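DNA repair protein rhp9/CRB2 (PDB 2FHD) probably recognises methylated histone H4 through its tandem tudor domains, as part of DNA repair in fission yeast. Local coordinates at residues 67-71 against 132-136; 75-81 against 107-111; 82-88 against 102-108. All coordinates share one frame; numbering follows the deposited sequence.

In the fold
All three contacts involve the second of the two tudor domains, an SH3-like five-stranded antiparallel sheet. The centres of interactions 1 and 2, 1 and 3, and 2 and 3 are each about 14 Å apart. Interactions 2 and 3 share strands 80-86 and 105-110 and run on from each other along this one pair, with Ile107 and Leu108 common to both. Interaction 1 starts on the neighbouring strand 69-72 and its approach. It pairs that part with residues 132-136, which come after the last strands and helix 126-129. Along the chain it therefore encloses the other two. Interactions 2 and 3 build the sheet; interaction 1 joins the later chain to the start of its first strand.

Interaction 1 (67-71 against 132-136); sequences GDVVQ and FQGRD
Asp68 and Arg135 meet head-on in a bidentate salt bridge that ties the loop after helix 126-129 to the start of the second tudor domain's SH3-like sheet. The guanidinium comes end-on. Arg135 NH2 reaches Asp68 OD1 at 3.0 Å and Arg135 NH1 reaches Asp68 OD2 at 2.9 Å. Both oxygens are met on the syn side, and the two planes lie only 12° apart. Phe132 packs beside the pair: its ring carries Asp68 CG over one face, toward the rim, with Phe132 CZ 3.8 Å away. The ring edge meets Val70 CG1 and the carbonyl O of Val69. Phe132 CD2 also lies over a face of the Arg135 guanidinium, so one ring adjoins both charged groups.

Further out, Lys65 N also bonds Asp68 OD2. Phe63 gives its carbonyl O to Arg135 NH1 and adds a cation-pi contact. A lysine in place of Arg135 would probably lose the paired grip, leaving one carboxylate oxygen of Asp68 without its charged mate. The arginine chain, bent at chi2 and chi3 (both 64°), folds back on its own loop. There Arg135 NE donates to Gln133 O at 2.8 Å, in the guanidinium plane but above the carbonyl plane.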
loop_
_atom_site.group_PDB
_atom_site.type_symbol
_atom_site.label_atom_id
_atom_site.label_comp_id
_atom_site.label_asym_id
_atom_site.label_seq_id
_atom_site.Cartn_x
_atom_site.Cartn_y
_atom_site.Cartn_z
ATOM N N GLY A 67 -1.850 -37.408 -0.477
ATOM C CA GLY A 67 -0.523 -37.805 -0.976
ATOM C C GLY A 67 0.378 -36.609 -1.294
ATOM O O GLY A 67 1.546 -36.813 -1.497
ATOM N N ASP A 68 -0.134 -35.362 -1.321
ATOM C CA ASP A 68 0.733 -34.200 -1.543
ATOM C C ASP A 68 1.688 -34.189 -0.382
ATOM O O ASP A 68 1.275 -34.411 0.799
ATOM C CB ASP A 68 -0.014 -32.836 -1.523
ATOM C CG ASP A 68 -0.857 -32.572 -2.751
ATOM O OD1 ASP A 68 -0.703 -33.214 -3.833
ATOM O OD2 ASP A 68 -1.732 -31.671 -2.648
ATOM N N VAL A 69 2.947 -33.883 -0.685
ATOM C CA VAL A 69 3.975 -33.702 0.323
ATOM C C VAL A 69 4.076 -32.193 0.645
ATOM O O VAL A 69 4.417 -31.361 -0.233
ATOM C CB VAL A 69 5.346 -34.316 -0.211
ATOM C CG1 VAL A 69 6.541 -33.947 0.622
ATOM C CG2 VAL A 69 5.257 -35.832 -0.288
ATOM N N VAL A 70 3.864 -31.849 1.924
ATOM C CA VAL A 70 3.861 -30.496 2.372
ATOM C C VAL A 70 4.568 -30.348 3.715
ATOM O O VAL A 70 4.880 -31.334 4.375
ATOM C CB VAL A 70 2.411 -30.008 2.507
ATOM C CG1 VAL A 70 1.684 -30.165 1.189
ATOM C CG2 VAL A 70 1.669 -30.797 3.639
ATOM N N GLN A 71 4.799 -29.120 4.150
ATOM C CA GLN A 71 5.204 -28.882 5.539
ATOM C C GLN A 71 4.173 -28.060 6.231
ATOM O O GLN A 71 3.199 -27.595 5.596
ATOM C CB GLN A 71 6.552 -28.230 5.551
ATOM C CG GLN A 71 7.501 -29.254 5.074
ATOM C CD GLN A 71 8.722 -28.730 4.436
ATOM O OE1 GLN A 71 9.717 -28.643 5.094
ATOM N NE2 GLN A 71 8.684 -28.433 3.136
ATOM N N PHE A 132 2.525 -31.353 -8.010
ATOM C CA PHE A 132 1.129 -31.056 -7.910
ATOM C C PHE A 132 0.488 -31.068 -9.303
ATOM O O PHE A 132 0.741 -30.210 -10.111
ATOM C CB PHE A 132 0.972 -29.681 -7.279
ATOM C CG PHE A 132 1.113 -29.660 -5.772
ATOM C CD1 PHE A 132 2.023 -30.464 -5.123
ATOM C CD2 PHE A 132 0.357 -28.790 -5.010
ATOM C CE1 PHE A 132 2.166 -30.417 -3.758
ATOM C CE2 PHE A 132 0.519 -28.735 -3.614
ATOM C CZ PHE A 132 1.431 -29.527 -3.018
ATOM N N GLN A 133 -0.348 -32.039 -9.607
ATOM C CA GLN A 133 -1.003 -32.064 -10.920
ATOM C C GLN A 133 -2.381 -31.510 -10.727
ATOM O O GLN A 133 -2.919 -31.659 -9.647
ATOM C CB GLN A 133 -1.103 -33.523 -11.383
ATOM C CG GLN A 133 0.264 -34.256 -11.410
ATOM C CD GLN A 133 1.286 -33.504 -12.244
ATOM O OE1 GLN A 133 0.886 -32.776 -13.161
ATOM N NE2 GLN A 133 2.609 -33.649 -11.931
ATOM N N GLY A 134 -2.989 -30.904 -11.753
ATOM C CA GLY A 134 -4.355 -30.395 -11.610
ATOM C C GLY A 134 -4.521 -29.198 -10.679
ATOM O O GLY A 134 -5.674 -28.898 -10.273
ATOM N N ARG A 135 -3.420 -28.482 -10.366
ATOM C CA ARG A 135 -3.446 -27.325 -9.443
ATOM C C ARG A 135 -3.226 -25.948 -10.037
ATOM O O ARG A 135 -3.122 -24.957 -9.319
ATOM C CB ARG A 135 -2.517 -27.506 -8.254
ATOM C CG ARG A 135 -3.339 -27.745 -6.990
ATOM C CD ARG A 135 -4.157 -29.125 -7.106
ATOM N NE ARG A 135 -3.287 -30.314 -7.193
ATOM C CZ ARG A 135 -2.678 -30.862 -6.143
ATOM N NH1 ARG A 135 -2.819 -30.264 -4.929
ATOM N NH2 ARG A 135 -1.888 -31.955 -6.298
ATOM N N ASP A 136 -3.208 -25.857 -11.342
ATOM C CA ASP A 136 -3.044 -24.597 -12.011
ATOM C C ASP A 136 -4.334 -23.780 -11.803
ATOM O O ASP A 136 -5.420 -24.366 -11.566
ATOM C CB ASP A 136 -2.713 -24.840 -13.523
ATOM C CG ASP A 136 -1.233 -25.306 -13.757
ATOM O OD1 ASP A 136 -0.279 -24.808 -13.143
ATOM O OD2 ASP A 136 -0.984 -26.175 -14.601
#

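Interaction 2 (75-81 against 107-111); sequences LGKIKHT and ILAHG. With PO4 (phosphate ion), chain K.
Thr81 and Ala109 face each other as an antiparallel hydrogen-bonded pair. Thr81 N donates to Ala109 O at 2.9 Å, and Ala109 N returns a bond to Thr81 O at 2.8 Å. CA-H...O contacts flank this ring, from His80 CA to Ala109 O and from Leu108 CA to Thr81 O. Before the strand, Leu75 to Ile78 form a type II' beta turn, closed by a weak bond from Ile78 N to Leu75 O.

The imidazole of His110 leans back over the approach to the strand. Its CG is anti to the backbone N (chi1 179°), which carries His110 ND1 to Lys79 O at 2.9 Å. That oxygen is met nearly along the C=O axis, though it lies 21° out of the ring plane. Ile78 CG2 sits over a face of the His110 ring, 3.9 Å from the centroid. His80 is buried. His110 CB lies over a face of the His80 ring, 3.8 Å from the centroid, and the edge of His110 turns toward that ring in an edge-to-face pair with planes at 52°. Leu108 CB packs against His80 CB at 3.7 Å, and Leu108 CD1 touches Leu75 CD1.

A phosphate ion, probably from the crystallisation liquor, accepts a bond from Lys79 N to its O1 at 2.9 Å. Gly76 N of a second subunit binds it too. The Lys79 ammonium donates to Thr73 O and Leu75 O of that subunit. The arrangement is an antiparallel strand pair with its incoming turn, part of the SH3-like sheet of a tudor domain.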
loop_
_atom_site.group_PDB
_atom_site.type_symbol
_atom_site.label_atom_id
_atom_site.label_comp_id
_atom_site.label_asym_id
_atom_site.label_seq_id
_atom_site.Cartn_x
_atom_site.Cartn_y
_atom_site.Cartn_z
ATOM N N LEU A 75 4.888 -27.935 12.810
ATOM C CA LEU A 75 5.642 -29.186 12.872
ATOM C C LEU A 75 7.113 -29.013 12.366
ATOM O O LEU A 75 7.661 -29.916 11.794
ATOM C CB LEU A 75 4.950 -30.241 12.017
ATOM C CG LEU A 75 3.472 -30.228 12.417
ATOM C CD1 LEU A 75 2.656 -31.102 11.469
ATOM C CD2 LEU A 75 3.259 -30.650 13.907
ATOM N N GLY A 76 7.706 -27.843 12.509
ATOM C CA GLY A 76 9.098 -27.683 12.134
ATOM C C GLY A 76 9.245 -27.897 10.640
ATOM O O GLY A 76 8.393 -27.441 9.857
ATOM N N LYS A 77 10.311 -28.613 10.244
ATOM C CA LYS A 77 10.652 -28.826 8.821
ATOM C C LYS A 77 10.298 -30.260 8.375
ATOM O O LYS A 77 10.681 -30.686 7.289
ATOM C CB LYS A 77 12.148 -28.562 8.588
ATOM C CG LYS A 77 12.500 -27.224 7.997
ATOM C CD LYS A 77 13.297 -26.288 8.898
ATOM C CE LYS A 77 14.576 -26.929 9.507
ATOM N NZ LYS A 77 15.688 -26.980 8.503
ATOM N N ILE A 78 9.547 -30.974 9.207
ATOM C CA ILE A 78 9.209 -32.356 8.988
ATOM C C ILE A 78 8.186 -32.435 7.860
ATOM O O ILE A 78 7.125 -31.844 7.930
ATOM C CB ILE A 78 8.542 -32.934 10.253
ATOM C CG1 ILE A 78 9.425 -32.756 11.492
ATOM C CG2 ILE A 78 8.254 -34.382 10.040
ATOM C CD1 ILE A 78 8.699 -33.181 12.864
ATOM N N LYS A 79 8.532 -33.133 6.809
ATOM C CA LYS A 79 7.655 -33.285 5.677
ATOM C C LYS A 79 6.537 -34.284 5.983
ATOM O O LYS A 79 6.803 -35.297 6.608
ATOM C CB LYS A 79 8.483 -33.696 4.435
ATOM C CG LYS A 79 9.231 -32.542 3.861
ATOM C CD LYS A 79 9.756 -32.788 2.471
ATOM C CE LYS A 79 10.508 -31.571 2.047
ATOM N NZ LYS A 79 11.116 -31.680 0.682
ATOM N N HIS A 80 5.311 -34.002 5.524
ATOM C CA HIS A 80 4.143 -34.813 5.792
ATOM C C HIS A 80 3.426 -35.072 4.495
ATOM O O HIS A 80 3.640 -34.368 3.602
ATOM C CB HIS A 80 3.208 -34.035 6.769
ATOM C CG HIS A 80 3.723 -34.004 8.167
ATOM N ND1 HIS A 80 3.215 -34.809 9.162
ATOM C CD2 HIS A 80 4.738 -33.305 8.733
ATOM C CE1 HIS A 80 3.855 -34.573 10.296
ATOM N NE2 HIS A 80 4.807 -33.688 10.058
ATOM N N THR A 81 2.546 -36.042 4.393
ATOM C CA THR A 81 1.668 -36.140 3.250
ATOM C C THR A 81 0.235 -35.738 3.709
ATOM O O THR A 81 -0.167 -35.901 4.878
ATOM C CB THR A 81 1.687 -37.569 2.574
ATOM O OG1 THR A 81 1.298 -38.537 3.561
ATOM C CG2 THR A 81 3.064 -37.937 2.221
ATOM N N ILE A 107 -5.525 -32.694 7.722
ATOM C CA ILE A 107 -4.854 -33.820 8.357
ATOM C C ILE A 107 -3.605 -34.282 7.523
ATOM O O ILE A 107 -3.679 -34.563 6.304
ATOM C CB ILE A 107 -5.864 -35.011 8.527
ATOM C CG1 ILE A 107 -7.141 -34.571 9.223
ATOM C CG2 ILE A 107 -5.172 -36.243 9.210
ATOM C CD1 ILE A 107 -8.304 -35.669 9.044
ATOM N N LEU A 108 -2.472 -34.338 8.215
ATOM C CA LEU A 108 -1.127 -34.619 7.715
ATOM C C LEU A 108 -0.587 -35.902 8.332
ATOM O O LEU A 108 -0.835 -36.151 9.505
ATOM C CB LEU A 108 -0.227 -33.509 8.157
ATOM C CG LEU A 108 -0.581 -32.171 7.526
ATOM C CD1 LEU A 108 0.431 -31.104 7.938
ATOM C CD2 LEU A 108 -0.652 -32.307 5.988
ATOM N N ALA A 109 0.157 -36.706 7.559
ATOM C CA ALA A 109 0.733 -37.978 8.018
ATOM C C ALA A 109 2.223 -37.973 7.855
ATOM O O ALA A 109 2.788 -37.422 6.904
ATOM C CB ALA A 109 0.133 -39.153 7.254
ATOM N N HIS A 110 2.890 -38.548 8.830
ATOM C CA HIS A 110 4.325 -38.746 8.743
ATOM C C HIS A 110 4.541 -40.114 9.262
ATOM O O HIS A 110 4.700 -40.354 10.466
ATOM C CB HIS A 110 5.157 -37.745 9.490
ATOM C CG HIS A 110 6.619 -38.011 9.385
ATOM N ND1 HIS A 110 7.376 -37.582 8.318
ATOM C CD2 HIS A 110 7.474 -38.671 10.215
ATOM C CE1 HIS A 110 8.630 -37.972 8.491
ATOM N NE2 HIS A 110 8.715 -38.628 9.635
ATOM N N GLY A 111 4.600 -41.012 8.295
ATOM C CA GLY A 111 4.478 -42.382 8.548
ATOM C C GLY A 111 2.972 -42.570 8.487
ATOM O O GLY A 111 2.237 -42.102 7.536
HETATM P P PO4 K . 11.779 -35.203 6.679
HETATM O O1 PO4 K . 11.363 -33.780 6.409
HETATM O O2 PO4 K . 13.186 -35.380 6.093
HETATM O O3 PO4 K . 11.872 -35.435 8.188
HETATM O O4 PO4 K . 10.747 -36.202 6.128
HETATM O O HOH W 1 3.548 -40.190 5.173
#

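Interaction 3 (82-88 against 102-108); sequences VVKTFRS and NNDMVIL
Phe86 and Met105, a selenomethionine here, pack closely on one face of the antiparallel pair 82-86 and 105-108. Met105 CB lies over the Phe86 ring, 3.7 Å from its centroid, while Ile107 CG1 comes in at the ring edge, 3.9 Å from Phe86 CE1. Phe86 CG sits between the backbone N and the carbonyl carbon (chi1 67°), and this lays the ring across its neighbour. The other face is more buried. There Val82 CG1 meets Val106 CG2, Val82 CG2 meets Leu108 CD2, and Thr85 CG2 rests on Val106 CG2 at 3.8 Å. Val70 and Val117 of the adjoining strands extend this apolar layer.

Toward residues 87-88 and 102-104 the contact becomes polar, and Ser88 at its end is exposed. Arg87 NE donates to Asn102 O at 2.9 Å, in the carbonyl plane, and NH2 adds a weak bond to Asn102 OD1. The carbonyls of Glu91 and Thr89 take Arg87 NH1. Ser88 OG gives its hydroxyl to OD2 of the buried Asp104 at 2.5 Å, nearly along the carboxylate C-O bond.

Two irregularities mark the ladder. Phe86 O accepts from both Asp104 N (3.1 Å) and Met105 N (3.0 Å). Ile107 O takes Val83 N at 2.6 Å and, weakly, Lys84 N. Each is a classic beta bulge, set in two central strands of the strongly bent SH3-like sheet of a tudor domain.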
loop_
_atom_site.group_PDB
_atom_site.type_symbol
_atom_site.label_atom_id
_atom_site.label_comp_id
_atom_site.label_asym_id
_atom_site.label_seq_id
_atom_site.Cartn_x
_atom_site.Cartn_y
_atom_site.Cartn_z
ATOM N N VAL A 82 -0.519 -35.190 2.776
ATOM C CA VAL A 82 -1.814 -34.808 3.022
ATOM C C VAL A 82 -2.705 -36.038 3.089
ATOM O O VAL A 82 -2.680 -36.954 2.252
ATOM C CB VAL A 82 -2.271 -33.807 1.952
ATOM C CG1 VAL A 82 -3.779 -33.536 2.079
ATOM C CG2 VAL A 82 -1.388 -32.470 2.020
ATOM N N VAL A 83 -3.497 -36.066 4.145
ATOM C CA VAL A 83 -4.499 -37.113 4.267
ATOM C C VAL A 83 -5.828 -36.574 3.775
ATOM O O VAL A 83 -6.318 -37.113 2.849
ATOM C CB VAL A 83 -4.581 -37.727 5.741
ATOM C CG1 VAL A 83 -5.728 -38.776 5.780
ATOM C CG2 VAL A 83 -3.261 -38.370 6.118
ATOM N N LYS A 84 -6.357 -35.485 4.323
ATOM C CA LYS A 84 -7.681 -34.952 3.948
ATOM C C LYS A 84 -7.806 -33.518 4.403
ATOM O O LYS A 84 -7.277 -33.151 5.429
ATOM C CB LYS A 84 -8.807 -35.809 4.584
ATOM C CG LYS A 84 -10.268 -35.336 4.296
ATOM C CD LYS A 84 -11.379 -36.407 4.491
ATOM C CE LYS A 84 -11.667 -37.189 3.153
ATOM N NZ LYS A 84 -12.332 -36.236 2.105
ATOM N N THR A 85 -8.472 -32.672 3.646
ATOM C CA THR A 85 -8.772 -31.311 4.103
ATOM C C THR A 85 -10.299 -31.292 4.388
ATOM O O THR A 85 -11.080 -32.067 3.758
ATOM C CB THR A 85 -8.509 -30.301 2.967
ATOM O OG1 THR A 85 -9.231 -30.797 1.847
ATOM C CG2 THR A 85 -6.993 -30.198 2.563
ATOM N N PHE A 86 -10.715 -30.446 5.333
ATOM C CA PHE A 86 -12.087 -30.316 5.659
ATOM C C PHE A 86 -12.375 -28.944 6.224
ATOM O O PHE A 86 -11.448 -28.222 6.560
ATOM C CB PHE A 86 -12.525 -31.484 6.597
ATOM C CG PHE A 86 -11.905 -31.460 7.967
ATOM C CD1 PHE A 86 -10.713 -32.108 8.213
ATOM C CD2 PHE A 86 -12.542 -30.816 9.038
ATOM C CE1 PHE A 86 -10.160 -32.145 9.492
ATOM C CE2 PHE A 86 -11.991 -30.850 10.341
ATOM C CZ PHE A 86 -10.745 -31.507 10.563
ATOM N N ARG A 87 -13.664 -28.575 6.288
ATOM C CA ARG A 87 -14.105 -27.388 6.996
ATOM C C ARG A 87 -14.681 -27.685 8.432
ATOM O O ARG A 87 -15.682 -28.393 8.609
ATOM C CB ARG A 87 -15.087 -26.589 6.106
ATOM C CG ARG A 87 -15.355 -25.179 6.623
ATOM C CD ARG A 87 -16.460 -24.469 5.846
ATOM N NE ARG A 87 -15.884 -23.160 5.572
ATOM C CZ ARG A 87 -16.061 -22.050 6.294
ATOM N NH1 ARG A 87 -16.919 -22.009 7.333
ATOM N NH2 ARG A 87 -15.423 -20.948 5.904
ATOM N N SER A 88 -14.036 -27.128 9.444
ATOM C CA SER A 88 -14.352 -27.462 10.817
ATOM C C SER A 88 -15.576 -26.725 11.324
ATOM O O SER A 88 -16.041 -26.978 12.418
ATOM C CB SER A 88 -13.198 -27.117 11.770
ATOM O OG SER A 88 -13.145 -25.708 11.951
ATOM N N ASN A 102 -12.534 -23.356 0.537
ATOM C CA ASN A 102 -13.130 -22.920 1.789
ATOM C C ASN A 102 -12.933 -23.925 2.943
ATOM O O ASN A 102 -13.637 -23.844 3.933
ATOM C CB ASN A 102 -14.603 -22.628 1.598
ATOM C CG ASN A 102 -15.047 -21.415 2.359
ATOM O OD1 ASN A 102 -14.229 -20.642 2.876
ATOM N ND2 ASN A 102 -16.340 -21.220 2.416
ATOM N N ASN A 103 -11.969 -24.853 2.810
ATOM C CA ASN A 103 -11.484 -25.587 3.932
ATOM C C ASN A 103 -10.581 -24.773 4.805
ATOM O O ASN A 103 -9.896 -23.860 4.418
ATOM C CB ASN A 103 -10.754 -26.921 3.566
ATOM C CG ASN A 103 -11.581 -27.792 2.656
ATOM O OD1 ASN A 103 -12.707 -28.154 3.007
ATOM N ND2 ASN A 103 -11.048 -28.096 1.447
ATOM N N ASP A 104 -10.451 -25.324 5.964
ATOM C CA ASP A 104 -9.987 -24.718 7.147
ATOM C C ASP A 104 -8.882 -25.525 7.817
ATOM O O ASP A 104 -8.026 -24.982 8.513
ATOM C CB ASP A 104 -11.235 -25.037 8.019
ATOM C CG ASP A 104 -11.256 -24.256 9.080
ATOM O OD1 ASP A 104 -10.510 -23.250 8.844
ATOM O OD2 ASP A 104 -11.835 -24.639 10.058
HETATM N N MSE A 105 -9.023 -26.857 7.731
HETATM C CA MSE A 105 -8.200 -27.814 8.502
HETATM C C MSE A 105 -7.586 -28.798 7.533
HETATM O O MSE A 105 -8.170 -29.165 6.520
HETATM C CB MSE A 105 -9.025 -28.626 9.539
HETATM C CG MSE A 105 -9.691 -27.744 10.621
HETATM SE SE MSE A 105 -8.292 -27.113 11.837
HETATM C CE MSE A 105 -8.709 -25.038 12.015
ATOM N N VAL A 106 -6.403 -29.262 7.874
ATOM C CA VAL A 106 -5.864 -30.372 7.126
ATOM C C VAL A 106 -5.286 -31.448 8.059
ATOM O O VAL A 106 -4.624 -31.136 9.051
ATOM C CB VAL A 106 -4.823 -29.859 6.072
ATOM C CG1 VAL A 106 -3.701 -29.171 6.752
ATOM C CG2 VAL A 106 -4.354 -31.019 5.161
ATOM N N ILE A 107 -5.525 -32.694 7.722
ATOM C CA ILE A 107 -4.854 -33.820 8.357
ATOM C C ILE A 107 -3.605 -34.282 7.523
ATOM O O ILE A 107 -3.679 -34.563 6.304
ATOM C CB ILE A 107 -5.864 -35.011 8.527
ATOM C CG1 ILE A 107 -7.141 -34.571 9.223
ATOM C CG2 ILE A 107 -5.172 -36.243 9.210
ATOM C CD1 ILE A 107 -8.304 -35.669 9.044
ATOM N N LEU A 108 -2.472 -34.338 8.215
ATOM C CA LEU A 108 -1.127 -34.619 7.715
ATOM C C LEU A 108 -0.587 -35.902 8.332
ATOM O O LEU A 108 -0.835 -36.151 9.505
ATOM C CB LEU A 108 -0.227 -33.509 8.157
ATOM C CG LEU A 108 -0.581 -32.171 7.526
ATOM C CD1 LEU A 108 0.431 -31.104 7.938
ATOM C CD2 LEU A 108 -0.652 -32.307 5.988
#